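Local coordinates for predicted ATPase involved in replication control, Cdc46/Mcm family (Methanopyrus kandleri AV19, PDB 3F8T), which is a homolog of the MCM replicative helicases, a family that binds ATP and single-stranded DNA, though its own activity is uncertain, at residues G116-I121 and E162-V167; R265-D270 and A293-L298. The protein carries 2 engineered substitutions. One frame throughout, in Å; residues are numbered along the deposited sequence.

Contact 1. Residues G116-I121 and E162-V167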
loop_
_atom_site.group_PDB
_atom_site.type_symbol
_atom_site.label_atom_id
_atom_site.label_comp_id
_atom_site.label_asym_id
_atom_site.label_seq_id
_atom_site.Cartn_x
_atom_site.Cartn_y
_atom_site.Cartn_z
ATOM N N GLY A 116 -7.935 28.202 7.034
ATOM C CA GLY A 116 -8.233 29.209 6.012
ATOM C C GLY A 116 -7.494 29.042 4.688
ATOM O O GLY A 116 -7.864 29.673 3.703
ATOM N N ALA A 117 -6.480 28.172 4.676
ATOM C CA ALA A 117 -5.554 28.013 3.551
ATOM C C ALA A 117 -5.918 26.882 2.584
ATOM O O ALA A 117 -6.513 25.858 2.984
ATOM C CB ALA A 117 -4.141 27.803 4.073
ATOM N N LEU A 118 -5.538 27.077 1.320
ATOM C CA LEU A 118 -5.565 26.025 0.314
ATOM C C LEU A 118 -4.343 25.144 0.516
ATOM O O LEU A 118 -3.203 25.636 0.563
ATOM C CB LEU A 118 -5.523 26.633 -1.098
ATOM C CG LEU A 118 -5.347 25.642 -2.256
ATOM C CD1 LEU A 118 -6.635 24.866 -2.482
ATOM C CD2 LEU A 118 -4.951 26.425 -3.490
ATOM N N ILE A 119 -4.580 23.846 0.644
ATOM C CA ILE A 119 -3.513 22.884 0.879
ATOM C C ILE A 119 -3.824 21.573 0.160
ATOM O O ILE A 119 -4.957 21.362 -0.287
ATOM C CB ILE A 119 -3.309 22.589 2.410
ATOM C CG1 ILE A 119 -4.450 21.721 2.967
ATOM C CG2 ILE A 119 -3.157 23.906 3.210
ATOM C CD1 ILE A 119 -4.120 20.989 4.245
ATOM N N SER A 120 -2.827 20.687 0.071
ATOM C CA SER A 120 -3.134 19.280 -0.199
ATOM C C SER A 120 -2.664 18.416 0.968
ATOM O O SER A 120 -1.725 18.783 1.693
ATOM C CB SER A 120 -2.545 18.795 -1.532
ATOM O OG SER A 120 -1.203 18.381 -1.394
ATOM N N ILE A 121 -3.372 17.312 1.183
ATOM C CA ILE A 121 -2.898 16.250 2.066
ATOM C C ILE A 121 -2.739 14.982 1.243
ATOM O O ILE A 121 -3.347 14.846 0.179
ATOM C CB ILE A 121 -3.840 16.013 3.290
ATOM C CG1 ILE A 121 -5.258 15.581 2.871
ATOM C CG2 ILE A 121 -3.859 17.253 4.171
ATOM C CD1 ILE A 121 -6.120 15.017 4.025
ATOM N N GLU A 162 -4.419 11.812 -2.780
ATOM C CA GLU A 162 -4.072 13.203 -2.538
ATOM C C GLU A 162 -5.348 14.031 -2.646
ATOM O O GLU A 162 -6.116 13.906 -3.621
ATOM C CB GLU A 162 -2.988 13.729 -3.489
ATOM C CG GLU A 162 -2.489 15.137 -3.094
ATOM C CD GLU A 162 -1.214 15.585 -3.814
ATOM O OE1 GLU A 162 -0.931 15.077 -4.922
ATOM O OE2 GLU A 162 -0.501 16.475 -3.271
ATOM N N ILE A 163 -5.589 14.849 -1.626
ATOM C CA ILE A 163 -6.809 15.653 -1.569
ATOM C C ILE A 163 -6.426 17.108 -1.486
ATOM O O ILE A 163 -5.691 17.529 -0.584
ATOM C CB ILE A 163 -7.718 15.317 -0.354
ATOM C CG1 ILE A 163 -8.070 13.834 -0.325
ATOM C CG2 ILE A 163 -9.036 16.159 -0.385
ATOM C CD1 ILE A 163 -8.993 13.432 0.828
ATOM N N LEU A 164 -6.933 17.875 -2.435
ATOM C CA LEU A 164 -6.771 19.309 -2.419
ATOM C C LEU A 164 -8.015 19.913 -1.790
ATOM O O LEU A 164 -9.127 19.444 -2.038
ATOM C CB LEU A 164 -6.610 19.796 -3.842
ATOM C CG LEU A 164 -5.585 20.893 -4.017
ATOM C CD1 LEU A 164 -4.614 20.484 -5.120
ATOM C CD2 LEU A 164 -6.314 22.165 -4.366
ATOM N N GLY A 165 -7.833 20.951 -0.982
ATOM C CA GLY A 165 -8.954 21.557 -0.300
ATOM C C GLY A 165 -8.602 22.799 0.478
ATOM O O GLY A 165 -7.462 23.222 0.510
ATOM N N ILE A 166 -9.607 23.366 1.129
ATOM C CA ILE A 166 -9.396 24.510 1.996
ATOM C C ILE A 166 -9.710 24.093 3.455
ATOM O O ILE A 166 -10.742 23.482 3.725
ATOM C CB ILE A 166 -10.235 25.727 1.531
ATOM C CG1 ILE A 166 -9.722 26.234 0.162
ATOM C CG2 ILE A 166 -10.116 26.860 2.549
ATOM C CD1 ILE A 166 -10.699 27.186 -0.551
ATOM N N VAL A 167 -8.800 24.406 4.367
ATOM C CA VAL A 167 -8.939 24.034 5.778
ATOM C C VAL A 167 -9.926 24.979 6.452
ATOM O O VAL A 167 -9.797 26.192 6.332
ATOM C CB VAL A 167 -7.590 24.122 6.517
ATOM C CG1 VAL A 167 -7.734 23.720 8.001
ATOM C CG2 VAL A 167 -6.553 23.262 5.835
#

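Contact 2. Residues R265-D270 and A293-L298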
loop_
_atom_site.group_PDB
_atom_site.type_symbol
_atom_site.label_atom_id
_atom_site.label_comp_id
_atom_site.label_asym_id
_atom_site.label_seq_id
_atom_site.Cartn_x
_atom_site.Cartn_y
_atom_site.Cartn_z
ATOM N N ARG A 265 4.684 -0.221 3.008
ATOM C CA ARG A 265 3.421 0.107 3.648
ATOM C C ARG A 265 3.054 -1.113 4.495
ATOM O O ARG A 265 3.432 -2.248 4.163
ATOM C CB ARG A 265 2.339 0.337 2.587
ATOM C CG ARG A 265 0.947 0.519 3.155
ATOM C CD ARG A 265 0.021 1.166 2.122
ATOM N NE ARG A 265 -1.371 0.982 2.505
ATOM C CZ ARG A 265 -2.423 1.383 1.791
ATOM N NH1 ARG A 265 -2.249 1.999 0.631
ATOM N NH2 ARG A 265 -3.652 1.132 2.241
ATOM N N GLY A 266 2.316 -0.924 5.575
ATOM C CA GLY A 266 1.938 -2.121 6.323
ATOM C C GLY A 266 1.305 -1.841 7.660
ATOM O O GLY A 266 1.249 -0.683 8.091
ATOM N N VAL A 267 0.847 -2.917 8.307
ATOM C CA VAL A 267 0.223 -2.846 9.621
ATOM C C VAL A 267 0.647 -4.056 10.410
ATOM O O VAL A 267 0.673 -5.182 9.886
ATOM C CB VAL A 267 -1.344 -2.861 9.552
ATOM C CG1 VAL A 267 -1.947 -2.679 10.950
ATOM C CG2 VAL A 267 -1.849 -1.786 8.598
ATOM N N TYR A 268 0.957 -3.816 11.681
ATOM C CA TYR A 268 1.219 -4.892 12.615
ATOM C C TYR A 268 -0.005 -5.137 13.468
ATOM O O TYR A 268 -0.608 -4.193 13.968
ATOM C CB TYR A 268 2.412 -4.543 13.517
ATOM C CG TYR A 268 2.635 -5.541 14.634
ATOM C CD1 TYR A 268 3.532 -6.597 14.484
ATOM C CD2 TYR A 268 1.940 -5.423 15.846
ATOM C CE1 TYR A 268 3.726 -7.515 15.514
ATOM C CE2 TYR A 268 2.121 -6.333 16.862
ATOM C CZ TYR A 268 3.013 -7.363 16.702
ATOM O OH TYR A 268 3.180 -8.245 17.747
ATOM N N VAL A 269 -0.377 -6.407 13.616
ATOM C CA VAL A 269 -1.356 -6.804 14.620
ATOM C C VAL A 269 -0.893 -8.027 15.413
ATOM O O VAL A 269 -0.247 -8.946 14.882
ATOM C CB VAL A 269 -2.780 -7.091 14.039
ATOM C CG1 VAL A 269 -3.400 -5.819 13.432
ATOM C CG2 VAL A 269 -2.779 -8.252 13.016
ATOM N N ASP A 270 -1.246 -8.021 16.688
ATOM C CA ASP A 270 -1.217 -9.237 17.492
ATOM C C ASP A 270 -2.617 -9.806 17.312
ATOM O O ASP A 270 -3.579 -9.206 17.788
ATOM C CB ASP A 270 -0.951 -8.860 18.953
ATOM C CG ASP A 270 -0.979 -10.052 19.898
ATOM O OD1 ASP A 270 -1.545 -11.113 19.579
ATOM O OD2 ASP A 270 -0.414 -9.907 20.990
ATOM N N ALA A 293 -11.836 1.060 7.960
ATOM C CA ALA A 293 -10.891 0.050 7.522
ATOM C C ALA A 293 -10.260 -0.630 8.723
ATOM O O ALA A 293 -9.811 0.045 9.646
ATOM C CB ALA A 293 -9.810 0.675 6.684
ATOM N N GLY A 294 -10.209 -1.957 8.668
ATOM C CA GLY A 294 -9.397 -2.763 9.581
ATOM C C GLY A 294 -8.016 -2.999 8.996
ATOM O O GLY A 294 -7.684 -2.497 7.919
ATOM N N ALA A 295 -7.213 -3.786 9.708
ATOM C CA ALA A 295 -5.792 -3.943 9.399
ATOM C C ALA A 295 -5.475 -4.383 7.979
ATOM O O ALA A 295 -4.557 -3.846 7.382
ATOM C CB ALA A 295 -5.127 -4.896 10.407
ATOM N N ALA A 296 -6.184 -5.388 7.465
ATOM C CA ALA A 296 -5.853 -5.956 6.154
ATOM C C ALA A 296 -6.057 -4.921 5.035
ATOM O O ALA A 296 -5.276 -4.843 4.082
ATOM C CB ALA A 296 -6.665 -7.197 5.888
ATOM N N VAL A 297 -7.119 -4.130 5.181
ATOM C CA VAL A 297 -7.433 -3.014 4.281
ATOM C C VAL A 297 -6.381 -1.898 4.398
ATOM O O VAL A 297 -5.911 -1.369 3.391
ATOM C CB VAL A 297 -8.884 -2.494 4.547
ATOM C CG1 VAL A 297 -9.219 -1.291 3.672
ATOM C CG2 VAL A 297 -9.878 -3.626 4.269
ATOM N N LEU A 298 -5.986 -1.547 5.618
ATOM C CA LEU A 298 -4.953 -0.517 5.782
ATOM C C LEU A 298 -3.575 -0.981 5.287
ATOM O O LEU A 298 -2.698 -0.158 5.005
ATOM C CB LEU A 298 -4.881 -0.032 7.240
ATOM C CG LEU A 298 -6.128 0.703 7.759
ATOM C CD1 LEU A 298 -5.961 0.990 9.251
ATOM C CD2 LEU A 298 -6.338 1.998 6.973
#

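Contact 1. Residues G116-I121 and E162-V167
Val167, Ile121 and Leu118 bury the most surface where two antiparallel strands meet, and each meets its partner strand in a different way. Val167 works mainly through one methyl: its CG2, beside the backbone N because CG1 is anti to it (chi1 -180°), lies 3.7 Å from the Ile119 CD1 methyl, the two side chains crossing at a slant. Its backbone closes the end of the pairing, with Val167 N bonded to Ala117 O at 3.0 Å and Val167 O receiving Gly116 N at 2.8 Å, the latter donor standing well above the carbonyl plane. Phi at Gly116 is positive, a conformation in which a side chain would press on the preceding carbonyl. Ile121 is gripped instead by a reciprocal pair of backbone bonds with Ile163, and its side chain runs alongside that of Ile163, pointing the same way, CG1 at 4.1 Å from Ile163 CB. Together with Ile119 these isoleucines lean on Leu172, and Ile121 and Ile163 also touch Val148; this is the apolar interior of an OB fold, the curled beta barrel to which both strands belong. Leu118 belongs to the opposite face. It shares with Ile166 a contact with Ala74, so helix 74-88 of the N-terminal part packs on this end of the face. Leu118 CD1 stands only 3.3 Å from Leu164 CD2, tighter than usual, and Leu164 sits off the staggered positions (chi1 -140°), so the exact placing of that methyl is doubtful. On the same face Ser120 OG donates to Glu162 OE2 over 2.8 Å, reaching the anti side of the carboxylate a little out of its plane. An extended Glu162 chain carries the acceptor there, while Arg107 N donates to the same hydroxyl.

Contact 2. Residues R265-D270 and A293-L298
Arg265 reaches across to the carbonyl at the end of the short helix 295-298, while Val267 and Val269 of the strand that follows Arg265 press on this single-turn helix. The guanidinium takes Leu298 O at its edge, almost in its own plane: NE donates over 3.1 Å with an N-H...O angle of 157°, and Arg265 NH2 adds a weak bond to the same oxygen. Seen from Leu298, the NE donor stands above the carbonyl plane, about 40° out of it. Placing a cation against a carbonyl at a helix C-terminus would be favourable electrostatically. Val267 inserts both methyls, CG2 packing on Leu298 CB at 3.8 Å and CG1 on Ala295 CB at 3.9 Å; the first of these methyls also nears Ala295 O. With CG1 anti to its backbone N (chi1 -176°), Val267 spreads these two branches along the helix. Val269, on the same side of the strand, brings CG1 to 3.6 Å from Ala295 CB, so this one small methyl is shared by two valines. Strand 266-270 is the edge of the five-stranded parallel sheet of the P-loop NTPase-type (AAA+) fold. The hairpin 281-285/289-293, lying between this strand and strand 303-307 and leading into the helix, is consistent with the helix-2 insert of MCM proteins. Gly294 occupies the N-cap position, and Leu298 N bonds to Gly294 O at 3.0 Å, fixing the turn that presents Ala295 and Leu298. Alongside, backbone bonds to Ile303, Ala305 and Asp307 hold the strand to 303-307. The guanidinium is itself steadied from outside: NH1 donates to Pro182 O and NH2 to Gly158 O, while Leu298 rests on Val124 and Arg126 of strand 118-130.

Overall arrangement
Strand 118-130 is the element that reaches both contacts. It begins in contact 1, inside the OB barrel, and extends to Val124 and Arg126, which touch Leu298 and, in the case of Val124, Arg265 of contact 2. The same strand pairs with 289-293, the strand that leads into helix 295-298. The contacts themselves do not touch: their centres lie 26 Å apart and their nearest atoms about 11 Å. Contact 1 is internal to the OB fold, whereas contact 2 lies at the edge of the parallel sheet of the P-loop domain, where strand 118-130 touches it.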